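Local coordinates for protein putative Zn-dependent exopeptidase (Bacteroides vulgatus ATCC 8482, PDB 3GUX) that probably acts as a zinc-dependent exopeptidase of peptidase family M28, cleaving single amino acids from the amino end of peptides, at residues Gly181-Ala186 with His254-Lys259; Thr211-Gly216 with Tyr241-Asp246. One frame throughout, in Å; residues are numbered along the deposited sequence.

Contact 1. Residues Gly181-Ala186 with His254-Lys259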
loop_
_atom_site.group_PDB
_atom_site.type_symbol
_atom_site.label_atom_id
_atom_site.label_comp_id
_atom_site.label_asym_id
_atom_site.label_seq_id
_atom_site.Cartn_x
_atom_site.Cartn_y
_atom_site.Cartn_z
ATOM N N GLY A 181 -13.145 -1.305 -3.133
ATOM C CA GLY A 181 -12.822 -1.058 -1.735
ATOM C C GLY A 181 -12.273 0.334 -1.501
ATOM O O GLY A 181 -12.639 0.989 -0.516
ATOM N N SER A 182 -11.388 0.782 -2.390
ATOM C CA SER A 182 -10.815 2.133 -2.239
ATOM C C SER A 182 -11.862 3.196 -2.594
ATOM O O SER A 182 -11.888 4.264 -1.983
ATOM C CB SER A 182 -9.536 2.303 -3.051
ATOM O OG SER A 182 -9.771 2.177 -4.422
ATOM N N GLN A 183 -12.697 2.929 -3.596
ATOM C CA GLN A 183 -13.812 3.847 -3.898
ATOM C C GLN A 183 -14.646 3.993 -2.654
ATOM O O GLN A 183 -15.029 5.082 -2.306
ATOM C CB GLN A 183 -14.705 3.367 -5.052
ATOM C CG GLN A 183 -14.196 3.766 -6.416
ATOM C CD GLN A 183 -14.959 3.119 -7.555
ATOM O OE1 GLN A 183 -14.657 1.989 -7.963
ATOM N NE2 GLN A 183 -15.891 3.852 -8.123
ATOM N N TYR A 184 -14.931 2.874 -1.998
ATOM C CA TYR A 184 -15.686 2.894 -0.757
ATOM C C TYR A 184 -14.929 3.684 0.295
ATOM O O TYR A 184 -15.459 4.630 0.893
ATOM C CB TYR A 184 -15.959 1.470 -0.260
ATOM C CG TYR A 184 -16.821 1.436 0.968
ATOM C CD1 TYR A 184 -18.218 1.413 0.864
ATOM C CD2 TYR A 184 -16.261 1.458 2.234
ATOM C CE1 TYR A 184 -19.000 1.392 1.978
ATOM C CE2 TYR A 184 -17.048 1.442 3.350
ATOM C CZ TYR A 184 -18.405 1.422 3.219
ATOM O OH TYR A 184 -19.166 1.395 4.341
ATOM N N TRP A 185 -13.670 3.317 0.486
ATOM C CA TRP A 185 -12.858 3.957 1.509
ATOM C C TRP A 185 -12.686 5.458 1.291
ATOM O O TRP A 185 -12.893 6.208 2.207
ATOM C CB TRP A 185 -11.470 3.320 1.614
ATOM C CG TRP A 185 -10.620 4.038 2.703
ATOM C CD1 TRP A 185 -10.661 3.811 4.049
ATOM C CD2 TRP A 185 -9.675 5.105 2.510
ATOM N NE1 TRP A 185 -9.798 4.663 4.709
ATOM C CE2 TRP A 185 -9.176 5.465 3.790
ATOM C CE3 TRP A 185 -9.193 5.786 1.386
ATOM C CZ2 TRP A 185 -8.218 6.478 3.978
ATOM C CZ3 TRP A 185 -8.213 6.806 1.582
ATOM C CH2 TRP A 185 -7.751 7.132 2.865
ATOM N N ALA A 186 -12.295 5.879 0.088
ATOM C CA ALA A 186 -12.023 7.291 -0.148
ATOM C C ALA A 186 -13.291 8.074 0.052
ATOM O O ALA A 186 -13.260 9.055 0.762
ATOM C CB ALA A 186 -11.394 7.548 -1.535
ATOM N N HIS A 254 -5.024 4.571 -6.026
ATOM C CA HIS A 254 -4.552 5.936 -5.803
ATOM C C HIS A 254 -5.427 6.981 -6.503
ATOM O O HIS A 254 -5.514 8.096 -6.014
ATOM C CB HIS A 254 -3.095 6.071 -6.221
ATOM C CG HIS A 254 -2.857 5.961 -7.689
ATOM N ND1 HIS A 254 -3.313 4.904 -8.448
ATOM C CD2 HIS A 254 -2.147 6.743 -8.525
ATOM C CE1 HIS A 254 -2.924 5.068 -9.700
ATOM N NE2 HIS A 254 -2.207 6.174 -9.770
ATOM N N ILE A 255 -6.050 6.622 -7.632
ATOM C CA ILE A 255 -6.968 7.518 -8.328
ATOM C C ILE A 255 -8.112 7.892 -7.415
ATOM O O ILE A 255 -8.463 9.057 -7.319
ATOM C CB ILE A 255 -7.541 6.900 -9.630
ATOM C CG1 ILE A 255 -6.426 6.726 -10.670
ATOM C CG2 ILE A 255 -8.678 7.771 -10.203
ATOM C CD1 ILE A 255 -6.943 6.352 -12.062
ATOM N N TYR A 256 -8.690 6.905 -6.736
ATOM C CA TYR A 256 -9.834 7.174 -5.843
ATOM C C TYR A 256 -9.390 7.892 -4.559
ATOM O O TYR A 256 -9.902 8.984 -4.273
ATOM C CB TYR A 256 -10.636 5.899 -5.639
ATOM C CG TYR A 256 -11.146 5.459 -6.993
ATOM C CD1 TYR A 256 -12.141 6.176 -7.641
ATOM C CD2 TYR A 256 -10.569 4.406 -7.664
ATOM C CE1 TYR A 256 -12.588 5.803 -8.903
ATOM C CE2 TYR A 256 -10.996 4.038 -8.923
ATOM C CZ TYR A 256 -12.011 4.714 -9.531
ATOM O OH TYR A 256 -12.443 4.334 -10.792
ATOM N N VAL A 257 -8.403 7.344 -3.838
ATOM C CA VAL A 257 -7.806 8.040 -2.660
ATOM C C VAL A 257 -7.706 9.533 -2.895
ATOM O O VAL A 257 -8.204 10.357 -2.099
ATOM C CB VAL A 257 -6.385 7.472 -2.313
ATOM C CG1 VAL A 257 -5.575 8.481 -1.580
ATOM C CG2 VAL A 257 -6.502 6.173 -1.514
ATOM N N ASN A 258 -7.088 9.892 -4.014
ATOM C CA ASN A 258 -6.956 11.294 -4.384
ATOM C C ASN A 258 -8.287 12.050 -4.634
ATOM O O ASN A 258 -8.369 13.271 -4.424
ATOM C CB ASN A 258 -6.064 11.382 -5.632
ATOM C CG ASN A 258 -5.819 12.785 -6.087
ATOM O OD1 ASN A 258 -6.006 13.118 -7.268
ATOM N ND2 ASN A 258 -5.448 13.658 -5.151
ATOM N N LYS A 259 -9.328 11.335 -5.029
ATOM C CA LYS A 259 -10.587 11.982 -5.387
ATOM C C LYS A 259 -11.633 11.975 -4.297
ATOM O O LYS A 259 -12.060 13.029 -3.853
ATOM C CB LYS A 259 -11.091 11.360 -6.659
ATOM C CG LYS A 259 -10.298 11.846 -7.843
ATOM C CD LYS A 259 -10.723 11.137 -9.116
ATOM C CE LYS A 259 -10.291 11.961 -10.327
ATOM N NZ LYS A 259 -10.792 11.371 -11.586
#

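Contact 2. Residues Thr211-Gly216 with Tyr241-Asp246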
loop_
_atom_site.group_PDB
_atom_site.type_symbol
_atom_site.label_atom_id
_atom_site.label_comp_id
_atom_site.label_asym_id
_atom_site.label_seq_id
_atom_site.Cartn_x
_atom_site.Cartn_y
_atom_site.Cartn_z
ATOM N N THR A 211 10.728 -2.438 -12.529
ATOM C CA THR A 211 11.039 -1.056 -12.835
ATOM C C THR A 211 9.783 -0.229 -12.594
ATOM O O THR A 211 8.743 -0.444 -13.221
ATOM C CB THR A 211 11.617 -0.877 -14.257
ATOM O OG1 THR A 211 10.734 -1.468 -15.209
ATOM C CG2 THR A 211 13.019 -1.532 -14.340
ATOM N N PHE A 212 9.895 0.667 -11.614
ATOM C CA PHE A 212 8.828 1.561 -11.211
ATOM C C PHE A 212 9.066 2.896 -11.901
ATOM O O PHE A 212 10.012 3.611 -11.607
ATOM C CB PHE A 212 8.786 1.680 -9.692
ATOM C CG PHE A 212 8.877 0.345 -9.009
ATOM C CD1 PHE A 212 7.849 -0.571 -9.143
ATOM C CD2 PHE A 212 10.015 -0.006 -8.278
ATOM C CE1 PHE A 212 7.936 -1.836 -8.558
ATOM C CE2 PHE A 212 10.126 -1.259 -7.698
ATOM C CZ PHE A 212 9.085 -2.171 -7.826
ATOM N N TYR A 213 8.232 3.168 -12.890
ATOM C CA TYR A 213 8.310 4.389 -13.658
ATOM C C TYR A 213 7.408 5.440 -13.023
ATOM O O TYR A 213 6.580 5.101 -12.153
ATOM C CB TYR A 213 7.887 4.111 -15.114
ATOM C CG TYR A 213 8.992 3.561 -15.978
ATOM C CD1 TYR A 213 9.490 2.295 -15.765
ATOM C CD2 TYR A 213 9.542 4.320 -17.015
ATOM C CE1 TYR A 213 10.502 1.793 -16.538
ATOM C CE2 TYR A 213 10.560 3.812 -17.804
ATOM C CZ TYR A 213 11.031 2.538 -17.545
ATOM O OH TYR A 213 12.043 1.988 -18.283
ATOM N N TYR A 214 7.565 6.706 -13.442
ATOM C CA TYR A 214 6.628 7.735 -13.008
ATOM C C TYR A 214 5.304 7.337 -13.628
ATOM O O TYR A 214 5.164 7.345 -14.854
ATOM C CB TYR A 214 6.993 9.144 -13.459
ATOM C CG TYR A 214 8.233 9.763 -12.856
ATOM C CD1 TYR A 214 8.576 9.573 -11.519
ATOM C CD2 TYR A 214 8.994 10.637 -13.605
ATOM C CE1 TYR A 214 9.700 10.167 -10.985
ATOM C CE2 TYR A 214 10.092 11.251 -13.075
ATOM C CZ TYR A 214 10.447 11.015 -11.770
ATOM O OH TYR A 214 11.550 11.644 -11.262
ATOM N N GLU A 215 4.363 6.917 -12.781
ATOM C CA GLU A 215 3.043 6.505 -13.239
ATOM C C GLU A 215 2.250 7.747 -13.612
ATOM O O GLU A 215 2.309 8.776 -12.896
ATOM C CB GLU A 215 2.358 5.659 -12.163
ATOM C CG GLU A 215 1.003 5.081 -12.574
ATOM C CD GLU A 215 -0.134 6.082 -12.414
ATOM O OE1 GLU A 215 -0.125 6.859 -11.436
ATOM O OE2 GLU A 215 -1.044 6.090 -13.256
ATOM N N GLY A 216 1.524 7.650 -14.733
ATOM C CA GLY A 216 0.818 8.796 -15.316
ATOM C C GLY A 216 -0.068 9.631 -14.411
ATOM O O GLY A 216 0.078 10.856 -14.371
ATOM N N TYR A 241 15.735 0.330 -9.939
ATOM C CA TYR A 241 14.337 0.016 -9.738
ATOM C C TYR A 241 13.419 1.200 -9.958
ATOM O O TYR A 241 12.356 1.017 -10.501
ATOM C CB TYR A 241 14.122 -0.528 -8.335
ATOM C CG TYR A 241 14.834 -1.826 -8.087
ATOM C CD1 TYR A 241 14.274 -3.032 -8.521
ATOM C CD2 TYR A 241 16.053 -1.853 -7.434
ATOM C CE1 TYR A 241 14.899 -4.234 -8.308
ATOM C CE2 TYR A 241 16.710 -3.064 -7.217
ATOM C CZ TYR A 241 16.114 -4.251 -7.642
ATOM O OH TYR A 241 16.740 -5.461 -7.419
ATOM N N PHE A 242 13.857 2.410 -9.577
ATOM C CA PHE A 242 13.024 3.610 -9.682
ATOM C C PHE A 242 13.481 4.483 -10.839
ATOM O O PHE A 242 14.302 5.394 -10.659
ATOM C CB PHE A 242 13.045 4.372 -8.359
ATOM C CG PHE A 242 12.326 3.662 -7.251
ATOM C CD1 PHE A 242 12.933 2.637 -6.554
ATOM C CD2 PHE A 242 11.019 3.998 -6.927
ATOM C CE1 PHE A 242 12.249 1.972 -5.554
ATOM C CE2 PHE A 242 10.338 3.344 -5.922
ATOM C CZ PHE A 242 10.959 2.328 -5.236
ATOM N N VAL A 243 12.927 4.186 -12.018
ATOM C CA VAL A 243 13.255 4.875 -13.264
ATOM C C VAL A 243 12.531 6.219 -13.328
ATOM O O VAL A 243 11.282 6.255 -13.355
ATOM C CB VAL A 243 12.889 4.023 -14.513
ATOM C CG1 VAL A 243 13.246 4.767 -15.794
ATOM C CG2 VAL A 243 13.596 2.679 -14.470
ATOM N N LYS A 244 13.297 7.317 -13.375
ATOM C CA LYS A 244 12.709 8.649 -13.402
ATOM C C LYS A 244 12.294 8.983 -14.813
ATOM O O LYS A 244 12.881 9.860 -15.450
ATOM C CB LYS A 244 13.690 9.695 -12.906
ATOM C CG LYS A 244 14.189 9.500 -11.514
ATOM C CD LYS A 244 15.065 10.641 -11.156
ATOM C CE LYS A 244 15.603 10.523 -9.781
ATOM N NZ LYS A 244 16.652 11.566 -9.581
ATOM N N GLU A 245 11.295 8.283 -15.318
ATOM C CA GLU A 245 10.778 8.489 -16.666
ATOM C C GLU A 245 9.293 8.238 -16.610
ATOM O O GLU A 245 8.840 7.422 -15.804
ATOM C CB GLU A 245 11.430 7.534 -17.676
ATOM C CG GLU A 245 12.973 7.691 -17.811
ATOM C CD GLU A 245 13.622 6.720 -18.796
ATOM O OE1 GLU A 245 12.896 6.047 -19.561
ATOM O OE2 GLU A 245 14.873 6.630 -18.790
ATOM N N ASP A 246 8.533 8.931 -17.454
ATOM C CA ASP A 246 7.090 8.736 -17.515
ATOM C C ASP A 246 6.829 7.338 -18.041
ATOM O O ASP A 246 7.345 6.966 -19.077
ATOM C CB ASP A 246 6.418 9.768 -18.433
ATOM C CG ASP A 246 6.534 11.209 -17.908
ATOM O OD1 ASP A 246 6.680 11.402 -16.682
ATOM O OD2 ASP A 246 6.470 12.158 -18.724
#

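Contact 1. Residues Gly181-Ala186 with His254-Lys259
Tyr256 and Gln183 meet where two helical segments, Gly181-Ala186 and His254-Lys259, run almost parallel, their axes 8.2 Å apart at closest approach and only 12° apart in direction. No hydrogen bond joins the segments; side chains packed against each other hold them. Along 254-259 the first contacts come at Tyr256, whose CB points at the other helix. Its side chain and that of Gln183 lie side by side and point the same way, with Gln183 CG laid over one face of the ring, 3.5 Å from the centroid of the Tyr256 ring, in a CH-pi contact. Both side chains place CG anti to the carbonyl carbon (chi1 -61° for Tyr256), which brings the amide of Gln183 into a stack on the ring with the planes 19° apart. Ser182 OG lies obliquely to that ring, 4.0 Å from Tyr256 CB, and is hydrogen-bonded to Asp253 OD1, just ahead of the segment. The phenol end of Tyr256 is fixed too, OH bonding to Asp176. On the backbone side of Tyr256 the methyl of Ala186 packs against the carbonyl oxygen, 3.4 Å from Ala186 CB to Tyr256 O, and the CA atoms of Ala186 and Val257 are 5.0 Å apart, an approach that the small side chain permits. The next residue, Val257, reaches across with one branch. Its CG2 touches the six-membered end of the indole, 3.6 Å from Trp185 CZ3. The pair thus forms a side-by-side helix packing in this M28-family protein. Trp185 continues onto Tyr194 and onto Gln70 of strand 66-75, while Val257 rests on Cys265 of strand 265-269, so helices 180-187 and 253-260 each touch one of the two outermost strands of the mixed sheet.

Contact 2. Residues Thr211-Gly216 with Tyr241-Asp246
Phe212 N gives a straight bond to Tyr241 O, 2.7 Å long, where two short, weakly bonded parallel strands, 212-214 and 242-244, pass 4.8 Å apart with their directions 25° off parallel. Val243 N returns a weak bond to Phe212 O. An inverse gamma turn centred on Lys244 then bends the second chain, and it is Glu245 O that receives Tyr214 N, at 2.8 Å and tilted from the carbonyl plane. The side chains fall on two faces. On one, the edge of Phe212 is directed at the face of Phe242, CD2 standing over the ring centre, with centroids 5.2 Å apart and planes at 50°. Farther along this face Tyr214 lies across the turn: Lys244 CA sits over its ring, and Tyr214 OH comes within 3.3 Å of Lys244 CB. On the other face Tyr213 runs alongside Val243, whose CB stands over the middle of the ring, 3.8 Å from the Tyr213 centroid; with CG anti to the carbonyl carbon (chi1 -83°), the phenol spreads over both valine methyls. Val243 CG1 comes to 3.5 Å from Tyr213 CE2, and Glu245 CB also touches the ring. A serine at Tyr213 would probably leave both methyls of Val243 without their aromatic cover and strip Glu245 of its apolar neighbour. The ring also meets Tyr271 edge-to-face. Behind the phenylalanine face, Trp230 of helix 223-236 bonds Phe212 O through NE1 and meets the Phe242 ring edge-to-face; Phe212 and Phe242 both rest on Ile268, and Phe212 also on Val302. The strand pair sets its phenylalanine face against strand 265-269, one of the two outermost strands of the main sheet, and against helices 223-236 and 296-311.

Contact 1 and contact 2 lie about 22 Å apart between centres, both in the part of the chain that belongs to peptidase family M28. In sequence, segment 181-186 comes first, then both segments of contact 2, then 254-259, so the strand pair is built within the connection that separates the two helices. Strand 242-244 leads toward helix 253-260, and strand 265-269 borders both sites. A side-chain bridge joins them: His254 NE2 and Glu215 OE1 are 2.8 Å apart and probably hydrogen-bonded. Through this bond and the common strand, the strand pair at the surface and the buried helix pair form one continuous part of the fold.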